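PDB 5KBP: glycosyl hydrolase, family 38 from Enterococcus faecalis, which probably hydrolyses alpha-mannosidic linkages in mannose-containing glycans. Local coordinates for residues A[19-24]-A[352-357]; A[348-353]-A[369-374]; A[364-369]-A[765-770]. All blocks are in the same frame, centred on the assembly; numbering follows the deposited sequence.

How the contacts relate
The three contacts lie close together, with centres 10 to 12 Å apart, where the family 38 N-terminal domain, the helical middle domain and the C-terminal beta region meet. Contacts 1 and 2 share Pro352 and His353. They are joined by a salt bridge of 2.8 Å between Glu20 OE1 and Arg371 NH2. Contacts 2 and 3 both use helix 362-393 and share Met369; Asn350 ND2 lies 2.9 Å from Met368 O, a probable hydrogen bond. Contacts 1 and 3 meet by packing, with Ser355 O 3.2 Å from Met368 SD. All three lie away from Phe253 and Tyr256, which bind calcium in a crystal structure of this protein, and each has neighbours on the second subunit.

Contact 1 (A[19-24]-A[352-357]); sequences REWYLP and PHDSIC
Glu20 and Ser355 carry the hydrogen-bonded part of this buried contact. The Glu20 chain leaves CB with CG between the backbone N and the carbonyl carbon (chi1 41°), then runs extended. CG passes 3.3 Å from Ser355 OG. CD follows at 3.5 Å from Ser355 OG, and OE1 accepts a hydrogen bond of 2.8 Å from Ser355 OG. The hydroxyl uses the anti lone pair of OE1, on the side away from OE2. OE1 also takes a salt bridge from Arg371, so two groups grip this buried oxygen. Met368 and Val364 of helix 362-393 pack against the same side chain.

The contact joins two parts of the family 38 fold. Residues 19-24 form a loop after strand 7-13 of the N-terminal domain. Residues 352-357 include the short helix 353-356 of the middle domain, with Pro352 at its N-cap position. A water donates to Glu20 O and to Ser355 OG, bridging backbone and hydroxyl.

Trp21 and Asp354 make the second part. Asp354 OD2 sits over one face of the indole, toward the rim, 3.4 Å from Trp21 CG. The carboxylate and ring planes are only 24° apart. The Tyr22 ring meets the opposite indole face through CD1. Trp760 stacks edge-to-face with Trp21, and Arg482 of the second subunit also packs against Trp21.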
loop_
_atom_site.group_PDB
_atom_site.type_symbol
_atom_site.label_atom_id
_atom_site.label_comp_id
_atom_site.label_asym_id
_atom_site.label_seq_id
_atom_site.Cartn_x
_atom_site.Cartn_y
_atom_site.Cartn_z
ATOM N N ARG A 19 -13.475 -7.272 6.070
ATOM C CA ARG A 19 -12.141 -6.828 6.462
ATOM C C ARG A 19 -11.925 -5.354 6.137
ATOM O O ARG A 19 -11.268 -4.631 6.897
ATOM C CB ARG A 19 -11.088 -7.697 5.775
ATOM C CG ARG A 19 -9.695 -7.595 6.366
ATOM C CD ARG A 19 -8.836 -8.763 5.907
ATOM N NE ARG A 19 -7.477 -8.691 6.433
ATOM C CZ ARG A 19 -6.462 -8.113 5.801
ATOM N NH1 ARG A 19 -6.649 -7.551 4.614
ATOM N NH2 ARG A 19 -5.258 -8.098 6.355
ATOM N N GLU A 20 -12.473 -4.891 5.018
ATOM C CA GLU A 20 -12.397 -3.487 4.638
ATOM C C GLU A 20 -13.604 -3.161 3.774
ATOM O O GLU A 20 -13.927 -3.915 2.851
ATOM C CB GLU A 20 -11.092 -3.183 3.894
ATOM C CG GLU A 20 -10.682 -4.258 2.902
ATOM C CD GLU A 20 -9.272 -4.060 2.379
ATOM O OE1 GLU A 20 -8.897 -4.739 1.400
ATOM O OE2 GLU A 20 -8.539 -3.224 2.947
ATOM N N TRP A 21 -14.267 -2.044 4.078
ATOM C CA TRP A 21 -15.485 -1.675 3.367
ATOM C C TRP A 21 -15.675 -0.163 3.330
ATOM O O TRP A 21 -14.991 0.533 2.571
ATOM C CB TRP A 21 -16.699 -2.348 4.015
ATOM C CG TRP A 21 -17.948 -2.272 3.188
ATOM C CD1 TRP A 21 -18.046 -1.890 1.882
ATOM C CD2 TRP A 21 -19.280 -2.583 3.615
ATOM N NE1 TRP A 21 -19.355 -1.946 1.469
ATOM C CE2 TRP A 21 -20.132 -2.370 2.514
ATOM C CE3 TRP A 21 -19.833 -3.025 4.821
ATOM C CZ2 TRP A 21 -21.508 -2.580 2.585
ATOM C CZ3 TRP A 21 -21.197 -3.232 4.888
ATOM C CH2 TRP A 21 -22.019 -3.010 3.777
ATOM N N TYR A 22 -16.604 0.356 4.136
ATOM C CA TYR A 22 -16.930 1.777 4.107
ATOM C C TYR A 22 -15.954 2.631 4.904
ATOM O O TYR A 22 -16.003 3.861 4.798
ATOM C CB TYR A 22 -18.356 2.008 4.621
ATOM C CG TYR A 22 -18.652 1.399 5.974
ATOM C CD1 TYR A 22 -19.104 0.091 6.084
ATOM C CD2 TYR A 22 -18.498 2.138 7.140
ATOM C CE1 TYR A 22 -19.383 -0.470 7.316
ATOM C CE2 TYR A 22 -18.775 1.583 8.381
ATOM C CZ TYR A 22 -19.217 0.280 8.461
ATOM O OH TYR A 22 -19.496 -0.280 9.685
ATOM N N LEU A 23 -15.083 2.020 5.693
ATOM C CA LEU A 23 -14.015 2.711 6.391
ATOM C C LEU A 23 -12.666 2.309 5.810
ATOM O O LEU A 23 -12.549 1.269 5.151
ATOM C CB LEU A 23 -14.045 2.383 7.890
ATOM C CG LEU A 23 -15.176 2.977 8.729
ATOM C CD1 LEU A 23 -15.115 2.445 10.153
ATOM C CD2 LEU A 23 -15.091 4.494 8.714
ATOM N N PRO A 24 -11.625 3.118 6.013
ATOM C CA PRO A 24 -10.272 2.648 5.695
ATOM C C PRO A 24 -9.962 1.380 6.475
ATOM O O PRO A 24 -10.547 1.118 7.530
ATOM C CB PRO A 24 -9.379 3.815 6.129
ATOM C CG PRO A 24 -10.265 5.013 6.047
ATOM C CD PRO A 24 -11.633 4.526 6.445
ATOM N N PRO A 352 -11.385 -10.647 -0.360
ATOM C CA PRO A 352 -12.676 -10.467 0.319
ATOM C C PRO A 352 -13.657 -9.745 -0.593
ATOM O O PRO A 352 -13.277 -8.861 -1.363
ATOM C CB PRO A 352 -12.318 -9.632 1.551
ATOM C CG PRO A 352 -10.944 -10.052 1.868
ATOM C CD PRO A 352 -10.274 -10.261 0.535
ATOM N N HIS A 353 -14.932 -10.143 -0.508
ATOM C CA HIS A 353 -15.898 -9.734 -1.526
ATOM C C HIS A 353 -15.992 -8.217 -1.642
ATOM O O HIS A 353 -16.044 -7.681 -2.752
ATOM C CB HIS A 353 -17.272 -10.351 -1.240
ATOM C CG HIS A 353 -17.840 -9.991 0.098
ATOM N ND1 HIS A 353 -17.430 -10.597 1.266
ATOM C CD2 HIS A 353 -18.801 -9.106 0.450
ATOM C CE1 HIS A 353 -18.106 -10.091 2.282
ATOM N NE2 HIS A 353 -18.944 -9.185 1.814
ATOM N N ASP A 354 -15.980 -7.503 -0.516
ATOM C CA ASP A 354 -16.014 -6.046 -0.585
ATOM C C ASP A 354 -14.752 -5.462 -1.212
ATOM O O ASP A 354 -14.797 -4.345 -1.738
ATOM C CB ASP A 354 -16.232 -5.455 0.805
ATOM C CG ASP A 354 -17.639 -5.686 1.317
ATOM O OD1 ASP A 354 -18.532 -5.968 0.490
ATOM O OD2 ASP A 354 -17.855 -5.577 2.542
ATOM N N SER A 355 -13.637 -6.193 -1.179
ATOM C CA SER A 355 -12.408 -5.708 -1.797
ATOM C C SER A 355 -12.441 -5.881 -3.313
ATOM O O SER A 355 -12.376 -4.901 -4.064
ATOM C CB SER A 355 -11.199 -6.435 -1.201
ATOM O OG SER A 355 -11.045 -6.135 0.175
ATOM N N ILE A 356 -12.559 -7.127 -3.776
ATOM C CA ILE A 356 -12.410 -7.411 -5.201
ATOM C C ILE A 356 -13.611 -6.911 -5.998
ATOM O O ILE A 356 -13.479 -6.580 -7.182
ATOM C CB ILE A 356 -12.163 -8.917 -5.417
ATOM C CG1 ILE A 356 -11.818 -9.206 -6.879
ATOM C CG2 ILE A 356 -13.366 -9.732 -4.961
ATOM C CD1 ILE A 356 -10.561 -8.506 -7.361
ATOM N N CYS A 357 -14.791 -6.830 -5.377
ATOM C CA CYS A 357 -15.950 -6.299 -6.089
ATOM C C CYS A 357 -15.820 -4.810 -6.377
ATOM O O CYS A 357 -16.581 -4.282 -7.195
ATOM C CB CYS A 357 -17.233 -6.553 -5.298
ATOM S SG CYS A 357 -17.765 -8.281 -5.252
HETATM O O HOH W 1 -13.225 -6.548 2.131
#

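Contact 2 (A[348-353]-A[369-374]); sequences LQNHPH and MTRFEN
A type I beta turn from Leu348 to His351 follows helix 337-348 and packs against helix 362-393, within the helical middle domain of the family 38 fold. Asn350 is the central residue. Its CB points toward the helix, and its amide lies between two side chains. Arg371 NH2 donates a hydrogen bond of 3.1 Å to Asn350 OD1. The bond is nearly straight, with an angle of 167° at the hydrogen. OD1 lies at the guanidinium edge, close to its plane, while the amide plane is turned 69° from it. The Arg371 chain is extended from CG to NE, which carries the guanidinium out across the turn. NH2 also makes a salt bridge to Glu20, so one nitrogen serves two acceptors from different parts of the chain.

Gln349 adds apolar contact, with its CB 3.7 Å from Arg371 CD. Its backbone O lies over one guanidinium face, 3.6 Å from Arg371 NH2.

On its other branch, Asn350 ND2 gives a hydrogen bond to Met368 O. This buried amide therefore has a partner for both its oxygen and its nitrogen. The same nitrogen stands over the centre of the Phe372 ring, 3.3 Å from Phe372 CG.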
loop_
_atom_site.group_PDB
_atom_site.type_symbol
_atom_site.label_atom_id
_atom_site.label_comp_id
_atom_site.label_asym_id
_atom_site.label_seq_id
_atom_site.Cartn_x
_atom_site.Cartn_y
_atom_site.Cartn_z
ATOM N N LEU A 348 -4.722 -13.134 -1.666
ATOM C CA LEU A 348 -6.024 -13.438 -1.081
ATOM C C LEU A 348 -6.556 -12.299 -0.222
ATOM O O LEU A 348 -7.772 -12.211 -0.020
ATOM C CB LEU A 348 -5.945 -14.722 -0.254
ATOM C CG LEU A 348 -5.840 -16.024 -1.051
ATOM C CD1 LEU A 348 -5.611 -17.203 -0.126
ATOM C CD2 LEU A 348 -7.090 -16.240 -1.885
ATOM N N GLN A 349 -5.681 -11.429 0.287
ATOM C CA GLN A 349 -6.139 -10.282 1.060
ATOM C C GLN A 349 -6.850 -9.249 0.194
ATOM O O GLN A 349 -7.520 -8.363 0.735
ATOM C CB GLN A 349 -4.963 -9.638 1.797
ATOM C CG GLN A 349 -4.435 -10.476 2.952
ATOM C CD GLN A 349 -3.104 -9.981 3.483
ATOM O OE1 GLN A 349 -2.751 -8.812 3.324
ATOM N NE2 GLN A 349 -2.352 -10.876 4.115
ATOM N N ASN A 350 -6.714 -9.338 -1.127
ATOM C CA ASN A 350 -7.507 -8.542 -2.055
ATOM C C ASN A 350 -8.770 -9.262 -2.505
ATOM O O ASN A 350 -9.533 -8.706 -3.301
ATOM C CB ASN A 350 -6.675 -8.164 -3.286
ATOM C CG ASN A 350 -5.729 -7.015 -3.018
ATOM O OD1 ASN A 350 -5.857 -6.314 -2.017
ATOM N ND2 ASN A 350 -4.777 -6.808 -3.920
ATOM N N HIS A 351 -9.006 -10.475 -2.014
ATOM C CA HIS A 351 -10.135 -11.288 -2.448
ATOM C C HIS A 351 -11.367 -11.296 -1.536
ATOM O O HIS A 351 -12.357 -11.936 -1.907
ATOM C CB HIS A 351 -9.666 -12.728 -2.658
ATOM C CG HIS A 351 -8.837 -12.913 -3.891
ATOM N ND1 HIS A 351 -8.214 -14.103 -4.200
ATOM C CD2 HIS A 351 -8.536 -12.058 -4.897
ATOM C CE1 HIS A 351 -7.561 -13.971 -5.341
ATOM N NE2 HIS A 351 -7.741 -12.740 -5.786
ATOM N N PRO A 352 -11.385 -10.647 -0.360
ATOM C CA PRO A 352 -12.676 -10.467 0.319
ATOM C C PRO A 352 -13.657 -9.745 -0.593
ATOM O O PRO A 352 -13.277 -8.861 -1.363
ATOM C CB PRO A 352 -12.318 -9.632 1.551
ATOM C CG PRO A 352 -10.944 -10.052 1.868
ATOM C CD PRO A 352 -10.274 -10.261 0.535
ATOM N N HIS A 353 -14.932 -10.143 -0.508
ATOM C CA HIS A 353 -15.898 -9.734 -1.526
ATOM C C HIS A 353 -15.992 -8.217 -1.642
ATOM O O HIS A 353 -16.044 -7.681 -2.752
ATOM C CB HIS A 353 -17.272 -10.351 -1.240
ATOM C CG HIS A 353 -17.840 -9.991 0.098
ATOM N ND1 HIS A 353 -17.430 -10.597 1.266
ATOM C CD2 HIS A 353 -18.801 -9.106 0.450
ATOM C CE1 HIS A 353 -18.106 -10.091 2.282
ATOM N NE2 HIS A 353 -18.944 -9.185 1.814
ATOM N N MET A 369 -4.152 -1.932 -4.365
ATOM C CA MET A 369 -3.122 -1.815 -5.390
ATOM C C MET A 369 -1.743 -2.125 -4.825
ATOM O O MET A 369 -0.911 -2.743 -5.501
ATOM C CB MET A 369 -3.146 -0.415 -6.003
ATOM C CG MET A 369 -4.311 -0.149 -6.947
ATOM S SD MET A 369 -4.117 -0.922 -8.566
ATOM C CE MET A 369 -5.110 -2.389 -8.373
ATOM N N THR A 370 -1.482 -1.708 -3.583
ATOM C CA THR A 370 -0.211 -2.037 -2.945
ATOM C C THR A 370 -0.067 -3.542 -2.763
ATOM O O THR A 370 1.005 -4.106 -3.016
ATOM C CB THR A 370 -0.093 -1.317 -1.601
ATOM O OG1 THR A 370 -0.026 0.098 -1.815
ATOM C CG2 THR A 370 1.156 -1.771 -0.853
ATOM N N ARG A 371 -1.140 -4.211 -2.334
ATOM C CA ARG A 371 -1.106 -5.665 -2.208
ATOM C C ARG A 371 -0.886 -6.327 -3.562
ATOM O O ARG A 371 -0.130 -7.300 -3.669
ATOM C CB ARG A 371 -2.401 -6.171 -1.575
ATOM C CG ARG A 371 -2.728 -5.569 -0.217
ATOM C CD ARG A 371 -3.791 -6.399 0.485
ATOM N NE ARG A 371 -4.262 -5.785 1.722
ATOM C CZ ARG A 371 -5.406 -5.118 1.835
ATOM N NH1 ARG A 371 -5.759 -4.595 3.002
ATOM N NH2 ARG A 371 -6.199 -4.975 0.782
ATOM N N PHE A 372 -1.544 -5.817 -4.605
ATOM C CA PHE A 372 -1.353 -6.358 -5.947
ATOM C C PHE A 372 0.093 -6.199 -6.403
ATOM O O PHE A 372 0.692 -7.137 -6.940
ATOM C CB PHE A 372 -2.306 -5.674 -6.927
ATOM C CG PHE A 372 -3.672 -6.299 -6.983
ATOM C CD1 PHE A 372 -3.815 -7.671 -7.088
ATOM C CD2 PHE A 372 -4.813 -5.514 -6.928
ATOM C CE1 PHE A 372 -5.069 -8.247 -7.140
ATOM C CE2 PHE A 372 -6.068 -6.084 -6.981
ATOM C CZ PHE A 372 -6.196 -7.453 -7.087
ATOM N N GLU A 373 0.668 -5.011 -6.196
ATOM C CA GLU A 373 2.058 -4.780 -6.576
ATOM C C GLU A 373 2.995 -5.729 -5.839
ATOM O O GLU A 373 3.908 -6.305 -6.443
ATOM C CB GLU A 373 2.447 -3.328 -6.294
ATOM C CG GLU A 373 1.707 -2.294 -7.130
ATOM C CD GLU A 373 2.424 -1.964 -8.422
ATOM O OE1 GLU A 373 1.880 -1.171 -9.218
ATOM O OE2 GLU A 373 3.534 -2.493 -8.637
ATOM N N ASN A 374 2.776 -5.913 -4.536
ATOM C CA ASN A 374 3.672 -6.744 -3.737
ATOM C C ASN A 374 3.556 -8.214 -4.123
ATOM O O ASN A 374 4.569 -8.902 -4.296
ATOM C CB ASN A 374 3.379 -6.547 -2.250
ATOM C CG ASN A 374 3.821 -5.186 -1.746
ATOM O OD1 ASN A 374 4.718 -4.563 -2.315
ATOM N ND2 ASN A 374 3.195 -4.721 -0.671
#

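Contact 3 (A[364-369]-A[765-770]); sequences VHRGMM and TPEAQC
Arg366 NH1 reaches Glu767 OE2 at 3.0 Å, in a hydrogen bond that is part of a salt bridge. It ties helix 362-393 of the middle domain to a 3-10 segment, residues 766-769. This segment lies in the loop between strands 745-753 and 772-783, probably part of the galactose-mutarotase-like C-terminal beta domain of the family 38 fold. The contact is small and partly exposed, and these two side chains make all of it.

The Arg366 chain bends at its third torsion (chi3 -57°), which turns the guanidinium aside from the line of the chain. The Glu767 chain runs extended beyond CG to meet it. The two groups do not lie flat against each other: the guanidinium and carboxylate planes are 84° apart. The carboxylate comes to the guanidinium edge, near its plane. NH1 meets OE2 from 39° out of the carboxylate plane. NH1 sits between the two oxygens, with Glu767 OE1 3.1 Å from Arg366 NH1.

Arg366 NH2 makes a salt bridge with Glu373 of the second subunit, so one guanidinium serves acids of both chains. Glu767 N is hydrogen-bonded to Asp362 OD2 at the start of the same helix. Along the Arg366 chain, CG passes 3.4 Å from Glu767 OE2.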
loop_
_atom_site.group_PDB
_atom_site.type_symbol
_atom_site.label_atom_id
_atom_site.label_comp_id
_atom_site.label_asym_id
_atom_site.label_seq_id
_atom_site.Cartn_x
_atom_site.Cartn_y
_atom_site.Cartn_z
ATOM N N VAL A 364 -9.568 2.112 0.651
ATOM C CA VAL A 364 -9.449 0.657 0.653
ATOM C C VAL A 364 -8.801 0.175 -0.638
ATOM O O VAL A 364 -7.887 -0.660 -0.623
ATOM C CB VAL A 364 -10.829 0.007 0.865
ATOM C CG1 VAL A 364 -10.768 -1.478 0.549
ATOM C CG2 VAL A 364 -11.320 0.238 2.288
ATOM N N HIS A 365 -9.253 0.706 -1.774
ATOM C CA HIS A 365 -8.821 0.174 -3.061
ATOM C C HIS A 365 -7.430 0.656 -3.455
ATOM O O HIS A 365 -6.727 -0.046 -4.190
ATOM C CB HIS A 365 -9.846 0.529 -4.138
ATOM C CG HIS A 365 -11.176 -0.123 -3.930
ATOM N ND1 HIS A 365 -12.353 0.588 -3.863
ATOM C CD2 HIS A 365 -11.513 -1.423 -3.757
ATOM C CE1 HIS A 365 -13.360 -0.244 -3.672
ATOM N NE2 HIS A 365 -12.876 -1.472 -3.598
ATOM N N ARG A 366 -7.013 1.835 -2.987
ATOM C CA ARG A 366 -5.613 2.211 -3.141
ATOM C C ARG A 366 -4.710 1.281 -2.346
ATOM O O ARG A 366 -3.580 1.005 -2.762
ATOM C CB ARG A 366 -5.393 3.663 -2.712
ATOM C CG ARG A 366 -6.092 4.684 -3.593
ATOM C CD ARG A 366 -5.464 6.061 -3.451
ATOM N NE ARG A 366 -5.474 6.526 -2.069
ATOM C CZ ARG A 366 -6.477 7.199 -1.516
ATOM N NH1 ARG A 366 -7.557 7.486 -2.230
ATOM N NH2 ARG A 366 -6.403 7.585 -0.250
ATOM N N GLY A 367 -5.196 0.780 -1.208
ATOM C CA GLY A 367 -4.438 -0.204 -0.455
ATOM C C GLY A 367 -4.406 -1.563 -1.122
ATOM O O GLY A 367 -3.454 -2.325 -0.936
ATOM N N MET A 368 -5.443 -1.891 -1.899
ATOM C CA MET A 368 -5.433 -3.133 -2.664
ATOM C C MET A 368 -4.376 -3.100 -3.758
ATOM O O MET A 368 -3.771 -4.134 -4.066
ATOM C CB MET A 368 -6.810 -3.394 -3.278
ATOM C CG MET A 368 -7.912 -3.668 -2.274
ATOM S SD MET A 368 -9.485 -3.987 -3.095
ATOM C CE MET A 368 -9.042 -5.377 -4.136
ATOM N N MET A 369 -4.152 -1.932 -4.365
ATOM C CA MET A 369 -3.122 -1.815 -5.390
ATOM C C MET A 369 -1.743 -2.125 -4.825
ATOM O O MET A 369 -0.911 -2.743 -5.501
ATOM C CB MET A 369 -3.146 -0.415 -6.003
ATOM C CG MET A 369 -4.311 -0.149 -6.947
ATOM S SD MET A 369 -4.117 -0.922 -8.566
ATOM C CE MET A 369 -5.110 -2.389 -8.373
ATOM N N THR A 765 -17.168 8.147 -3.630
ATOM C CA THR A 765 -15.996 7.416 -4.111
ATOM C C THR A 765 -15.604 7.992 -5.467
ATOM O O THR A 765 -15.902 7.405 -6.516
ATOM C CB THR A 765 -16.272 5.914 -4.200
ATOM O OG1 THR A 765 -17.466 5.685 -4.961
ATOM C CG2 THR A 765 -16.444 5.321 -2.808
ATOM N N PRO A 766 -14.941 9.153 -5.482
ATOM C CA PRO A 766 -14.571 9.761 -6.769
ATOM C C PRO A 766 -13.567 8.945 -7.564
ATOM O O PRO A 766 -13.577 9.010 -8.799
ATOM C CB PRO A 766 -13.995 11.125 -6.361
ATOM C CG PRO A 766 -13.578 10.951 -4.935
ATOM C CD PRO A 766 -14.586 10.015 -4.341
ATOM N N GLU A 767 -12.701 8.177 -6.901
ATOM C CA GLU A 767 -11.758 7.337 -7.630
ATOM C C GLU A 767 -12.419 6.110 -8.245
ATOM O O GLU A 767 -11.766 5.391 -9.008
ATOM C CB GLU A 767 -10.607 6.916 -6.715
ATOM C CG GLU A 767 -9.677 8.065 -6.357
ATOM C CD GLU A 767 -8.556 7.645 -5.431
ATOM O OE1 GLU A 767 -7.628 8.452 -5.218
ATOM O OE2 GLU A 767 -8.602 6.509 -4.915
ATOM N N ALA A 768 -13.691 5.853 -7.926
ATOM C CA ALA A 768 -14.462 4.846 -8.642
ATOM C C ALA A 768 -14.845 5.300 -10.043
ATOM O O ALA A 768 -15.370 4.492 -10.818
ATOM C CB ALA A 768 -15.722 4.486 -7.853
ATOM N N GLN A 769 -14.605 6.569 -10.383
ATOM C CA GLN A 769 -14.835 7.056 -11.736
ATOM C C GLN A 769 -13.776 6.572 -12.717
ATOM O O GLN A 769 -13.927 6.802 -13.922
ATOM C CB GLN A 769 -14.889 8.586 -11.745
ATOM C CG GLN A 769 -16.021 9.185 -10.922
ATOM C CD GLN A 769 -17.382 9.039 -11.580
ATOM O OE1 GLN A 769 -17.508 8.450 -12.652
ATOM N NE2 GLN A 769 -18.409 9.581 -10.938
ATOM N N CYS A 770 -12.710 5.934 -12.229
ATOM C CA CYS A 770 -11.712 5.273 -13.071
ATOM C C CYS A 770 -11.133 6.224 -14.115
ATOM O O CYS A 770 -11.111 5.935 -15.313
ATOM C CB CYS A 770 -12.305 4.029 -13.735
ATOM S SG CYS A 770 -12.908 2.788 -12.577
#